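Local structure of cell division control protein 45 cdc45 putative (Entamoeba histolytica, 6CC2) at residues S43-K48 against L187-K192; V196-Y201 against D231-E236; Y203-V208 against I352-A357. The protein probably acts in DNA replication as Cdc45, the RecJ-like subunit of the eukaryotic CMG (Cdc45-MCM-GINS) helicase. All blocks are in the same frame, centred on the assembly; numbering follows the deposited sequence.

Contact 1 (S43-K48 against L187-K192). With EDO (1,2-ethanediol), chain J.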
ATOM      1  N   SER A  43     -16.191  -2.215  11.317  1.00 23.87           N
ATOM      2  CA  SER A  43     -17.497  -2.644  10.835  1.00 25.84           C
ATOM      3  C   SER A  43     -17.976  -3.898  11.547  1.00 25.63           C
ATOM      4  O   SER A  43     -19.181  -4.089  11.716  1.00 27.42           O
ATOM      5  CB  SER A  43     -17.456  -2.862   9.325  1.00 27.00           C
ATOM      6  OG  SER A  43     -16.703  -4.026   9.018  1.00 31.31           O
HETATM    7  N   MSE A  44     -17.069  -4.758  11.984  1.00 25.70           N
HETATM    8  CA  MSE A  44     -17.450  -5.957  12.717  1.00 27.99           C
HETATM    9  C   MSE A  44     -18.099  -5.613  14.055  1.00 29.79           C
HETATM   10  O   MSE A  44     -19.085  -6.230  14.452  1.00 30.41           O
HETATM   11  CB  MSE A  44     -16.236  -6.856  12.951  1.00 27.07           C
HETATM   12  CG  MSE A  44     -15.680  -7.432  11.676  1.00 28.53           C
HETATM   13 SE   MSE A  44     -13.884  -8.123  11.932  1.00 31.13          SE
HETATM   14  CE  MSE A  44     -14.312  -9.755  12.945  1.00 27.85           C
HETATM   15  N   MSE A  45     -17.509  -4.648  14.759  1.00 27.56           N
HETATM   16  CA  MSE A  45     -18.072  -4.160  16.014  1.00 27.88           C
HETATM   17  C   MSE A  45     -19.419  -3.505  15.758  1.00 26.48           C
HETATM   18  O   MSE A  45     -20.387  -3.783  16.452  1.00 28.29           O
HETATM   19  CB  MSE A  45     -17.117  -3.165  16.667  1.00 28.69           C
HETATM   20  CG  MSE A  45     -15.848  -3.804  17.202  1.00 34.16           C
HETATM   21 SE   MSE A  45     -14.812  -2.511  18.205  1.00 35.35          SE
HETATM   22  CE  MSE A  45     -13.712  -1.839  16.737  1.00 28.24           C
ATOM     23  N   PHE A  46     -19.464  -2.618  14.759  1.00 25.70           N
ATOM     24  CA  PHE A  46     -20.711  -1.922  14.450  1.00 26.53           C
ATOM     25  C   PHE A  46     -21.827  -2.895  14.099  1.00 28.49           C
ATOM     26  O   PHE A  46     -22.964  -2.735  14.572  1.00 31.96           O
ATOM     27  CB  PHE A  46     -20.495  -0.946  13.294  1.00 27.79           C
ATOM     28  CG  PHE A  46     -19.538   0.172  13.587  1.00 27.24           C
ATOM     29  CD1 PHE A  46     -19.135   0.460  14.882  1.00 24.53           C
ATOM     30  CD2 PHE A  46     -19.023   0.936  12.544  1.00 26.38           C
ATOM     31  CE1 PHE A  46     -18.254   1.490  15.132  1.00 21.25           C
ATOM     32  CE2 PHE A  46     -18.151   1.971  12.802  1.00 24.37           C
ATOM     33  CZ  PHE A  46     -17.788   2.252  14.103  1.00 21.91           C
ATOM     34  N   GLU A  47     -21.531  -3.910  13.284  1.00 28.95           N
ATOM     35  CA  GLU A  47     -22.534  -4.912  12.941  1.00 34.58           C
ATOM     36  C   GLU A  47     -23.088  -5.586  14.190  1.00 36.85           C
ATOM     37  O   GLU A  47     -24.309  -5.723  14.354  1.00 37.86           O
ATOM     38  CB  GLU A  47     -21.938  -5.964  12.008  1.00 47.98           C
ATOM     39  CG  GLU A  47     -21.664  -5.502  10.593  1.00 69.06           C
ATOM     40  CD  GLU A  47     -20.884  -6.536   9.795  1.00 83.49           C
ATOM     41  OE1 GLU A  47     -20.971  -7.738  10.125  1.00 87.84           O
ATOM     42  OE2 GLU A  47     -20.174  -6.146   8.843  1.00 86.80           O
ATOM     43  N   LYS A  48     -22.200  -6.015  15.088  1.00 37.77           N
ATOM     44  CA  LYS A  48     -22.640  -6.734  16.280  1.00 38.17           C
ATOM     45  C   LYS A  48     -23.531  -5.871  17.159  1.00 37.23           C
ATOM     46  O   LYS A  48     -24.407  -6.394  17.848  1.00 38.88           O
ATOM     47  CB  LYS A  48     -21.417  -7.221  17.063  1.00 42.19           C
ATOM     48  CG  LYS A  48     -21.661  -8.467  17.890  1.00 57.73           C
ATOM     49  CD  LYS A  48     -20.587  -9.516  17.635  1.00 67.69           C
ATOM     50  CE  LYS A  48     -20.738 -10.142  16.257  1.00 78.91           C
ATOM     51  NZ  LYS A  48     -19.617 -11.070  15.940  1.00 83.53           N
ATOM     52  N   LEU A 187      -8.144  -2.585  16.166  1.00 19.53           N
ATOM     53  CA  LEU A 187      -7.971  -3.739  17.048  1.00 20.26           C
ATOM     54  C   LEU A 187      -7.820  -3.300  18.495  1.00 20.78           C
ATOM     55  O   LEU A 187      -8.376  -3.931  19.409  1.00 22.22           O
ATOM     56  CB  LEU A 187      -6.751  -4.559  16.623  1.00 20.14           C
ATOM     57  CG  LEU A 187      -6.381  -5.730  17.532  1.00 24.70           C
ATOM     58  CD1 LEU A 187      -7.462  -6.825  17.534  1.00 29.42           C
ATOM     59  CD2 LEU A 187      -5.022  -6.307  17.075  1.00 25.97           C
ATOM     60  N   ALA A 188      -7.106  -2.191  18.724  1.00 21.79           N
ATOM     61  CA  ALA A 188      -6.938  -1.692  20.089  1.00 23.64           C
ATOM     62  C   ALA A 188      -8.265  -1.239  20.692  1.00 22.48           C
ATOM     63  O   ALA A 188      -8.496  -1.437  21.884  1.00 24.58           O
ATOM     64  CB  ALA A 188      -5.927  -0.546  20.109  1.00 24.87           C
ATOM     65  N   ILE A 189      -9.136  -0.616  19.893  1.00 20.91           N
ATOM     66  CA  ILE A 189     -10.468  -0.251  20.374  1.00 24.17           C
ATOM     67  C   ILE A 189     -11.233  -1.499  20.783  1.00 21.57           C
ATOM     68  O   ILE A 189     -11.844  -1.548  21.849  1.00 23.54           O
ATOM     69  CB  ILE A 189     -11.236   0.545  19.298  1.00 23.96           C
ATOM     70  CG1 ILE A 189     -10.530   1.884  19.028  1.00 25.05           C
ATOM     71  CG2 ILE A 189     -12.678   0.742  19.724  1.00 25.88           C
ATOM     72  CD1 ILE A 189     -11.060   2.617  17.804  1.00 24.78           C
ATOM     73  N   ALA A 190     -11.221  -2.520  19.928  1.00 23.05           N
ATOM     74  CA  ALA A 190     -11.980  -3.734  20.220  1.00 25.01           C
ATOM     75  C   ALA A 190     -11.483  -4.407  21.501  1.00 24.93           C
ATOM     76  O   ALA A 190     -12.282  -4.889  22.300  1.00 26.36           O
ATOM     77  CB  ALA A 190     -11.894  -4.695  19.040  1.00 24.23           C
ATOM     78  N   LYS A 191     -10.164  -4.419  21.714  1.00 23.94           N
ATOM     79  CA  LYS A 191      -9.605  -5.048  22.902  1.00 26.65           C
ATOM     80  C   LYS A 191     -10.007  -4.290  24.153  1.00 27.01           C
ATOM     81  O   LYS A 191     -10.408  -4.893  25.153  1.00 29.03           O
ATOM     82  CB  LYS A 191      -8.082  -5.111  22.790  1.00 30.10           C
ATOM     83  CG  LYS A 191      -7.571  -6.111  21.758  1.00 37.27           C
ATOM     84  CD  LYS A 191      -6.042  -6.158  21.702  1.00 42.91           C
ATOM     85  CE  LYS A 191      -5.411  -6.441  23.062  1.00 47.33           C
ATOM     86  NZ  LYS A 191      -5.988  -7.640  23.735  1.00 50.43           N
ATOM     87  N   LYS A 192      -9.902  -2.956  24.111  1.00 28.20           N
ATOM     88  CA  LYS A 192     -10.247  -2.150  25.283  1.00 30.28           C
ATOM     89  C   LYS A 192     -11.711  -2.317  25.655  1.00 28.53           C
ATOM     90  O   LYS A 192     -12.076  -2.300  26.849  1.00 31.78           O
ATOM     91  CB  LYS A 192      -9.922  -0.684  25.005  1.00 29.80           C
ATOM     92  CG  LYS A 192     -10.269   0.273  26.151  1.00 33.50           C
ATOM     93  CD  LYS A 192      -9.466  -0.038  27.417  1.00 37.81           C
ATOM     94  CE  LYS A 192      -9.656   1.045  28.462  1.00 46.18           C
ATOM     95  NZ  LYS A 192      -8.775   0.835  29.642  1.00 51.78           N
TER
HETATM   96  C1  EDO J 609     -19.844  -3.565   5.327  1.00 47.90           C
HETATM   97  O1  EDO J 609     -20.046  -2.173   5.613  1.00 38.63           O
HETATM   98  C2  EDO J 609     -19.816  -4.342   6.635  1.00 59.98           C
HETATM   99  O2  EDO J 609     -21.013  -4.076   7.379  1.00 61.43           O
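Between the two segments no flat group takes part where M45 meets A190 and I189: no ring or amide presents a face or an edge, and one flexible side chain bridges two helices by apolar contact. M45 is modelled as selenomethionine, and its selenium rests against the backbone of the facing helix as much as against a side chain, with SE 3.7 Å from CA of A190 and 3.7 Å from CB of the same residue. With CG beside the backbone N (chi1 -70°) and the chain then extended, the side chain runs straight out from helix 33-48, until a bend at chi3 (-91°) turns the methyl aside. That methyl is where M45 crosses I189 at about a right angle, CE lying 4.1 Å from the CG2 branch. The small A190 lets the selenium sit close to the backbone, although the CA atoms of M45 and A190 remain 7.4 Å apart. A salt bridge from K48 to E197 lies beside this apolar junction. Helix 33-48 is the crossover between the adjacent parallel strands 24-29 and 53-57, and helix 182-192 packs on it here; helix 8-20 adds Y12 against M45 and F8 against I189.

Contact 2 (V196-Y201 against D231-E236). With EDO (1,2-ethanediol), chain B.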
ATOM      1  N   VAL A 196     -13.188  -7.928  21.108  1.00 27.66           N
ATOM      2  CA  VAL A 196     -12.272  -8.527  20.160  1.00 25.48           C
ATOM      3  C   VAL A 196     -12.800  -9.881  19.702  1.00 24.49           C
ATOM      4  O   VAL A 196     -13.313 -10.680  20.504  1.00 26.42           O
ATOM      5  CB  VAL A 196     -10.860  -8.627  20.765  1.00 31.89           C
ATOM      6  CG1 VAL A 196     -10.829  -9.477  21.989  1.00 35.74           C
ATOM      7  CG2 VAL A 196      -9.884  -9.169  19.715  1.00 36.76           C
ATOM      8  N   GLU A 197     -12.746 -10.102  18.392  1.00 26.19           N
ATOM      9  CA  GLU A 197     -12.914 -11.411  17.778  1.00 27.52           C
ATOM     10  C   GLU A 197     -11.569 -11.830  17.195  1.00 24.37           C
ATOM     11  O   GLU A 197     -10.857 -11.018  16.601  1.00 25.19           O
ATOM     12  CB  GLU A 197     -13.975 -11.362  16.681  1.00 32.28           C
ATOM     13  CG  GLU A 197     -15.339 -10.906  17.183  1.00 43.32           C
ATOM     14  CD  GLU A 197     -16.292 -10.575  16.054  1.00 48.01           C
ATOM     15  OE1 GLU A 197     -16.748  -9.416  15.985  1.00 47.94           O
ATOM     16  OE2 GLU A 197     -16.582 -11.474  15.239  1.00 48.58           O
ATOM     17  N   ASN A 198     -11.194 -13.092  17.383  1.00 23.39           N
ATOM     18  CA  ASN A 198      -9.809 -13.450  17.091  1.00 22.23           C
ATOM     19  C   ASN A 198      -9.464 -13.315  15.601  1.00 21.47           C
ATOM     20  O   ASN A 198      -8.305 -13.100  15.283  1.00 20.55           O
ATOM     21  CB  ASN A 198      -9.499 -14.839  17.609  1.00 23.57           C
ATOM     22  CG  ASN A 198      -9.364 -14.863  19.119  1.00 24.99           C
ATOM     23  OD1 ASN A 198      -9.691 -13.880  19.792  1.00 26.74           O
ATOM     24  ND2 ASN A 198      -8.912 -15.973  19.662  1.00 24.10           N
ATOM     25  N   ASP A 199     -10.467 -13.347  14.705  1.00 24.01           N
ATOM     26  CA  ASP A 199     -10.195 -13.081  13.291  1.00 28.51           C
ATOM     27  C   ASP A 199      -9.595 -11.691  13.075  1.00 23.92           C
ATOM     28  O   ASP A 199      -8.919 -11.447  12.065  1.00 21.72           O
ATOM     29  CB  ASP A 199     -11.487 -13.199  12.480  1.00 36.96           C
ATOM     30  CG  ASP A 199     -11.708 -14.587  11.923  1.00 51.42           C
ATOM     31  OD1 ASP A 199     -10.733 -15.360  11.822  1.00 56.88           O
ATOM     32  OD2 ASP A 199     -12.860 -14.896  11.570  1.00 57.95           O
HETATM   33  N   MSE A 200      -9.873 -10.748  13.977  1.00 23.78           N
HETATM   34  CA  MSE A 200      -9.325  -9.402  13.841  1.00 22.36           C
HETATM   35  C   MSE A 200      -7.789  -9.405  13.790  1.00 21.09           C
HETATM   36  O   MSE A 200      -7.175  -8.497  13.226  1.00 19.36           O
HETATM   37  CB  MSE A 200      -9.798  -8.530  14.986  1.00 21.14           C
HETATM   38  CG  MSE A 200     -11.273  -8.230  14.958  1.00 24.23           C
HETATM   39 SE   MSE A 200     -11.813  -7.252  16.527  0.69 25.43          SE
HETATM   40  CE  MSE A 200     -13.634  -6.921  15.990  1.00 25.80           C
ATOM     41  N   TYR A 201      -7.152 -10.428  14.347  1.00 20.77           N
ATOM     42  CA  TYR A 201      -5.691 -10.490  14.285  1.00 21.55           C
ATOM     43  C   TYR A 201      -5.189 -10.822  12.878  1.00 20.74           C
ATOM     44  O   TYR A 201      -4.136 -10.324  12.450  1.00 19.31           O
ATOM     45  CB  TYR A 201      -5.164 -11.502  15.303  1.00 22.41           C
ATOM     46  CG  TYR A 201      -5.223 -10.957  16.724  1.00 22.83           C
ATOM     47  CD1 TYR A 201      -4.152 -10.240  17.244  1.00 23.69           C
ATOM     48  CD2 TYR A 201      -6.354 -11.122  17.519  1.00 24.15           C
ATOM     49  CE1 TYR A 201      -4.200  -9.721  18.531  1.00 23.17           C
ATOM     50  CE2 TYR A 201      -6.403 -10.616  18.808  1.00 25.30           C
ATOM     51  CZ  TYR A 201      -5.317  -9.917  19.305  1.00 22.85           C
ATOM     52  OH  TYR A 201      -5.374  -9.398  20.580  1.00 26.24           O
ATOM     53  N   ASP A 231       1.834 -12.627  21.412  1.00 22.01           N
ATOM     54  CA  ASP A 231       1.592 -12.529  22.834  1.00 25.79           C
ATOM     55  C   ASP A 231       0.101 -12.653  23.139  1.00 24.48           C
ATOM     56  O   ASP A 231      -0.291 -13.363  24.066  1.00 24.80           O
ATOM     57  CB  ASP A 231       2.124 -11.196  23.378  1.00 30.47           C
ATOM     58  CG  ASP A 231       3.658 -11.142  23.444  1.00 35.65           C
ATOM     59  OD1 ASP A 231       4.315 -12.170  23.212  1.00 33.93           O
ATOM     60  OD2 ASP A 231       4.204 -10.053  23.728  1.00 35.20           O
ATOM     61  N   ASN A 232      -0.741 -11.962  22.364  1.00 23.68           N
ATOM     62  CA  ASN A 232      -2.161 -11.956  22.703  1.00 25.08           C
ATOM     63  C   ASN A 232      -2.865 -13.255  22.315  1.00 24.16           C
ATOM     64  O   ASN A 232      -3.865 -13.626  22.962  1.00 25.86           O
ATOM     65  CB  ASN A 232      -2.852 -10.769  22.055  1.00 25.93           C
ATOM     66  CG  ASN A 232      -2.615  -9.483  22.817  1.00 30.14           C
ATOM     67  OD1 ASN A 232      -3.293  -9.200  23.802  1.00 32.52           O
ATOM     68  ND2 ASN A 232      -1.626  -8.709  22.379  1.00 32.30           N
ATOM     69  N   LEU A 233      -2.367 -13.955  21.312  1.00 22.51           N
ATOM     70  CA  LEU A 233      -2.907 -15.247  20.915  1.00 23.56           C
ATOM     71  C   LEU A 233      -2.137 -16.414  21.504  1.00 24.06           C
ATOM     72  O   LEU A 233      -2.512 -17.565  21.264  1.00 27.81           O
ATOM     73  CB  LEU A 233      -2.927 -15.375  19.394  1.00 22.97           C
ATOM     74  CG  LEU A 233      -3.881 -14.424  18.654  1.00 21.58           C
ATOM     75  CD1 LEU A 233      -3.685 -14.487  17.180  1.00 24.43           C
ATOM     76  CD2 LEU A 233      -5.317 -14.767  19.008  1.00 25.12           C
ATOM     77  N   GLN A 234      -1.096 -16.145  22.296  1.00 24.28           N
ATOM     78  CA  GLN A 234      -0.280 -17.174  22.933  1.00 25.35           C
ATOM     79  C   GLN A 234       0.237 -18.194  21.915  1.00 29.41           C
ATOM     80  O   GLN A 234       0.142 -19.410  22.102  1.00 31.64           O
ATOM     81  CB  GLN A 234      -1.063 -17.851  24.064  1.00 26.85           C
ATOM     82  CG  GLN A 234      -1.243 -16.962  25.275  1.00 31.08           C
ATOM     83  CD  GLN A 234       0.078 -16.630  25.955  1.00 34.80           C
ATOM     84  OE1 GLN A 234       0.707 -17.486  26.552  1.00 41.30           O
ATOM     85  NE2 GLN A 234       0.510 -15.376  25.831  1.00 38.03           N
ATOM     86  N   LEU A 235       0.820 -17.687  20.846  1.00 27.64           N
ATOM     87  CA  LEU A 235       1.404 -18.514  19.806  1.00 26.77           C
ATOM     88  C   LEU A 235       2.906 -18.691  20.046  1.00 34.09           C
ATOM     89  O   LEU A 235       3.508 -18.051  20.912  1.00 33.47           O
ATOM     90  CB  LEU A 235       1.162 -17.909  18.432  1.00 24.40           C
ATOM     91  CG  LEU A 235      -0.307 -17.701  18.030  1.00 26.99           C
ATOM     92  CD1 LEU A 235      -0.399 -16.946  16.730  1.00 29.13           C
ATOM     93  CD2 LEU A 235      -1.015 -19.040  17.946  1.00 28.60           C
ATOM     94  N   GLU A 236       3.486 -19.617  19.301  1.00 42.20           N
ATOM     95  CA  GLU A 236       4.930 -19.804  19.231  1.00 50.70           C
ATOM     96  C   GLU A 236       5.380 -19.578  17.792  1.00 47.73           C
ATOM     97  O   GLU A 236       4.652 -19.893  16.845  1.00 51.78           O
ATOM     98  CB  GLU A 236       5.336 -21.202  19.690  1.00 64.57           C
ATOM     99  CG  GLU A 236       5.063 -21.478  21.161  1.00 85.32           C
ATOM    100  CD  GLU A 236       5.454 -22.885  21.571  1.00 98.91           C
ATOM    101  OE1 GLU A 236       5.716 -23.715  20.672  1.00102.12           O
ATOM    102  OE2 GLU A 236       5.501 -23.161  22.790  1.00103.67           O
TER
HETATM  103  C1  EDO B 601      -5.856 -18.733  16.787  1.00 27.79           C
HETATM  104  O1  EDO B 601      -4.657 -18.558  17.229  1.00 16.50           O
HETATM  105  C2  EDO B 601      -6.821 -17.934  17.664  1.00 29.39           C
HETATM  106  O2  EDO B 601      -8.126 -18.352  17.342  1.00 44.36           O
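N198 and L233 bring the two backbones nearest, with 8.1 Å between their CA atoms, near the start of one helix and the end of another. Helix 219-233 ends in a Schellman motif: Q234 takes a positive phi, N of L235 reaches back to the carbonyl of the residue before D231, and N of Q234 bonds weakly to that of D231. The side chain of Q234 folds back to the same oxygen, its NE2 standing 2.8 Å from O of D231, in the carbonyl plane and on a lone pair. Across the contact, CG of Y201 stands beside its backbone N (chi1 -75°), and L233 lies over one ring face in a CH-pi interaction, its CG 4.3 Å from the centroid and 13° off the normal. CD1 sits 3.8 Å from CB of Y201; CD2 also lies over the ring face and reaches on to ND2 of N198, 3.8 Å away. N198 O lies at the ring edge, in plane. OH of Y201 packs against CB of N232, 3.2 Å away, without a hydrogen bond, ring and amide planes 30° apart. The N232 amide looks instead to Y228 O through ND2 and to K191 NZ through OD1. ND2 of N198 donates a weak bond to O2 of an ethanediol, probably from the crystallisation liquor. Helix 182-192 supplies L187 and K191 against Y201, and M251 of strand 251-257 touches both N198 and L233.

Contact 3 (Y203-V208 against I352-A357)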
ATOM      1  N   TYR A 203      -6.784  -9.879  10.130  1.00 17.11           N
ATOM      2  CA  TYR A 203      -6.925  -8.602   9.423  1.00 18.66           C
ATOM      3  C   TYR A 203      -5.824  -7.643   9.849  1.00 19.34           C
ATOM      4  O   TYR A 203      -5.178  -7.013   9.015  1.00 17.76           O
ATOM      5  CB  TYR A 203      -8.315  -8.030   9.699  1.00 18.24           C
ATOM      6  CG  TYR A 203      -9.445  -8.972   9.295  1.00 19.67           C
ATOM      7  CD1 TYR A 203      -9.327  -9.814   8.212  1.00 19.61           C
ATOM      8  CD2 TYR A 203     -10.630  -9.005  10.020  1.00 21.50           C
ATOM      9  CE1 TYR A 203     -10.349 -10.685   7.849  1.00 21.09           C
ATOM     10  CE2 TYR A 203     -11.666  -9.868   9.673  1.00 24.44           C
ATOM     11  CZ  TYR A 203     -11.513 -10.705   8.578  1.00 25.00           C
ATOM     12  OH  TYR A 203     -12.506 -11.566   8.206  1.00 25.44           O
ATOM     13  N   ALA A 204      -5.578  -7.535  11.158  1.00 19.55           N
ATOM     14  CA  ALA A 204      -4.533  -6.630  11.615  1.00 19.68           C
ATOM     15  C   ALA A 204      -3.171  -7.035  11.066  1.00 19.19           C
ATOM     16  O   ALA A 204      -2.330  -6.167  10.751  1.00 19.74           O
ATOM     17  CB  ALA A 204      -4.498  -6.596  13.149  1.00 21.71           C
ATOM     18  N   ALA A 205      -2.894  -8.344  10.992  1.00 18.03           N
ATOM     19  CA  ALA A 205      -1.637  -8.788  10.402  1.00 19.55           C
ATOM     20  C   ALA A 205      -1.515  -8.336   8.953  1.00 16.32           C
ATOM     21  O   ALA A 205      -0.450  -7.858   8.528  1.00 16.02           O
ATOM     22  CB  ALA A 205      -1.514 -10.317  10.490  1.00 17.56           C
ATOM     23  N   ILE A 206      -2.611  -8.436   8.181  1.00 15.29           N
ATOM     24  CA  ILE A 206      -2.607  -7.979   6.795  1.00 14.97           C
ATOM     25  C   ILE A 206      -2.311  -6.491   6.726  1.00 16.26           C
ATOM     26  O   ILE A 206      -1.561  -6.028   5.848  1.00 15.82           O
ATOM     27  CB  ILE A 206      -3.947  -8.324   6.112  1.00 16.55           C
ATOM     28  CG1 ILE A 206      -4.043  -9.850   5.985  1.00 18.73           C
ATOM     29  CG2 ILE A 206      -4.075  -7.613   4.752  1.00 18.71           C
ATOM     30  CD1 ILE A 206      -5.366 -10.355   5.535  1.00 17.80           C
ATOM     31  N   GLY A 207      -2.893  -5.721   7.656  1.00 16.90           N
ATOM     32  CA  GLY A 207      -2.663  -4.278   7.667  1.00 17.83           C
ATOM     33  C   GLY A 207      -1.208  -3.899   7.896  1.00 16.80           C
ATOM     34  O   GLY A 207      -0.678  -3.027   7.208  1.00 18.09           O
ATOM     35  N   VAL A 208      -0.537  -4.541   8.855  1.00 16.90           N
ATOM     36  CA  VAL A 208       0.847  -4.191   9.107  1.00 19.34           C
ATOM     37  C   VAL A 208       1.754  -4.747   8.011  1.00 18.99           C
ATOM     38  O   VAL A 208       2.758  -4.135   7.670  1.00 17.47           O
ATOM     39  CB  VAL A 208       1.298  -4.635  10.502  1.00 21.55           C
ATOM     40  CG1 VAL A 208       1.425  -6.130  10.609  1.00 21.10           C
ATOM     41  CG2 VAL A 208       2.640  -3.960  10.851  1.00 23.81           C
ATOM     42  N   ILE A 352      -1.342 -19.515   2.875  1.00 21.49           N
ATOM     43  CA  ILE A 352      -1.579 -18.097   2.658  1.00 20.81           C
ATOM     44  C   ILE A 352      -1.165 -17.330   3.910  1.00 19.98           C
ATOM     45  O   ILE A 352      -1.845 -17.402   4.951  1.00 20.44           O
ATOM     46  CB  ILE A 352      -3.049 -17.824   2.308  1.00 19.79           C
ATOM     47  CG1 ILE A 352      -3.459 -18.577   1.036  1.00 22.48           C
ATOM     48  CG2 ILE A 352      -3.249 -16.325   2.122  1.00 17.23           C
ATOM     49  CD1 ILE A 352      -4.912 -18.381   0.621  1.00 26.78           C
ATOM     50  N   SER A 353      -0.083 -16.568   3.798  1.00 19.29           N
ATOM     51  CA  SER A 353       0.352 -15.682   4.868  1.00 17.89           C
ATOM     52  C   SER A 353      -0.302 -14.307   4.723  1.00 17.95           C
ATOM     53  O   SER A 353      -0.894 -13.966   3.689  1.00 16.01           O
ATOM     54  CB  SER A 353       1.864 -15.525   4.856  1.00 18.81           C
ATOM     55  OG  SER A 353       2.214 -14.630   3.824  1.00 19.16           O
ATOM     56  N   ALA A 354      -0.156 -13.496   5.771  1.00 18.03           N
ATOM     57  CA  ALA A 354      -0.669 -12.129   5.721  1.00 17.70           C
ATOM     58  C   ALA A 354       0.085 -11.286   4.708  1.00 18.74           C
ATOM     59  O   ALA A 354      -0.477 -10.311   4.208  1.00 17.10           O
ATOM     60  CB  ALA A 354      -0.623 -11.508   7.115  1.00 17.11           C
ATOM     61  N   PHE A 355       1.340 -11.648   4.364  1.00 16.13           N
ATOM     62  CA  PHE A 355       2.012 -10.967   3.268  1.00 17.18           C
ATOM     63  C   PHE A 355       1.381 -11.337   1.937  1.00 15.61           C
ATOM     64  O   PHE A 355       1.152 -10.465   1.087  1.00 16.23           O
ATOM     65  CB  PHE A 355       3.497 -11.309   3.243  1.00 18.40           C
ATOM     66  CG  PHE A 355       4.328 -10.503   4.199  1.00 19.09           C
ATOM     67  CD1 PHE A 355       4.392  -9.129   4.083  1.00 20.93           C
ATOM     68  CD2 PHE A 355       5.049 -11.114   5.188  1.00 21.14           C
ATOM     69  CE1 PHE A 355       5.180  -8.387   4.945  1.00 21.87           C
ATOM     70  CE2 PHE A 355       5.845 -10.376   6.042  1.00 20.35           C
ATOM     71  CZ  PHE A 355       5.891  -9.017   5.921  1.00 19.49           C
ATOM     72  N   ASP A 356       1.099 -12.633   1.737  1.00 16.57           N
ATOM     73  CA  ASP A 356       0.446 -13.058   0.504  1.00 18.34           C
ATOM     74  C   ASP A 356      -0.880 -12.330   0.339  1.00 15.82           C
ATOM     75  O   ASP A 356      -1.220 -11.842  -0.751  1.00 16.24           O
ATOM     76  CB  ASP A 356       0.181 -14.561   0.497  1.00 17.73           C
ATOM     77  CG  ASP A 356       1.444 -15.401   0.582  1.00 18.35           C
ATOM     78  OD1 ASP A 356       2.494 -15.007   0.042  1.00 20.37           O
ATOM     79  OD2 ASP A 356       1.348 -16.512   1.216  1.00 20.17           O
ATOM     80  N   ALA A 357      -1.667 -12.296   1.416  1.00 16.84           N
ATOM     81  CA  ALA A 357      -2.971 -11.657   1.367  1.00 17.50           C
ATOM     82  C   ALA A 357      -2.852 -10.157   1.118  1.00 16.32           C
ATOM     83  O   ALA A 357      -3.658  -9.584   0.364  1.00 16.24           O
ATOM     84  CB  ALA A 357      -3.714 -11.926   2.669  1.00 17.65           C
TER
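OG of S353, at the start of the helix whose A354 packs against A205 and I206, accepts from two backbone amides: N of D356 at 3.1 Å in a nearly straight bond (169°), and N of F355 in a weaker, bent one. The favour is returned by D356, whose OD2 lies 3.0 Å from N of S353; that amide comes from above the carboxylate plane rather than within it. Together they form a capping box, with S353 as the N-cap. The same OD2 also receives a salt bridge from R263 and a weak hydrogen bond from H264, so a buried carboxylate is held by several groups, and its negative charge would probably be helped by the helix N-terminus.

The interhelical packing is wholly apolar and very close. A354 is the pivot: CA of A354 and CA of I206 are only 4.7 Å apart, a spacing that the small side chain permits. The methyl groups meet directly, CB of A205 lying 3.7 Å from CB of A354, and the methyl of A354 also presses on the backbone, 3.8 Å from N of I206. CG1 of I206 stands beside the backbone N (chi1 -67°) and touches the methyls of both A354 and A357; the extended second torsion carries CD1 onward to within 3.7 Å of CB of A357, one turn farther along the partner helix.

F355 starts away from the 203-208 segment, but its ring packs farther along the same helix on C209 and I213 and meets the ring of Y222, planes about 40° apart. Around the junction, F342 of strand 338-344 touches A205 and is backbone-bonded to A354, and V33 of helix 33-48 touches I206.

How the contacts relate
Helix 199-213 joins the three contacts: its start serves contact 2, its next turns contact 3, and it also packs on both helices of contact 1, through M200 on A190 and Y203 on M44. Depth and distance from the centre do not simply coincide. Contact 1 is buried although its centre lies about 23 Å from the centre of the chain, contact 2 is partly buried at about 24 Å, and contact 3 is buried at about 12 Å. The chemistry differs with place: a flexible selenomethionine spans the separated helices of contact 1, a leucine over a tyrosine face, with amides at the rim, joins the helix ends of contact 2, and alanines allow the tight approach in contact 3.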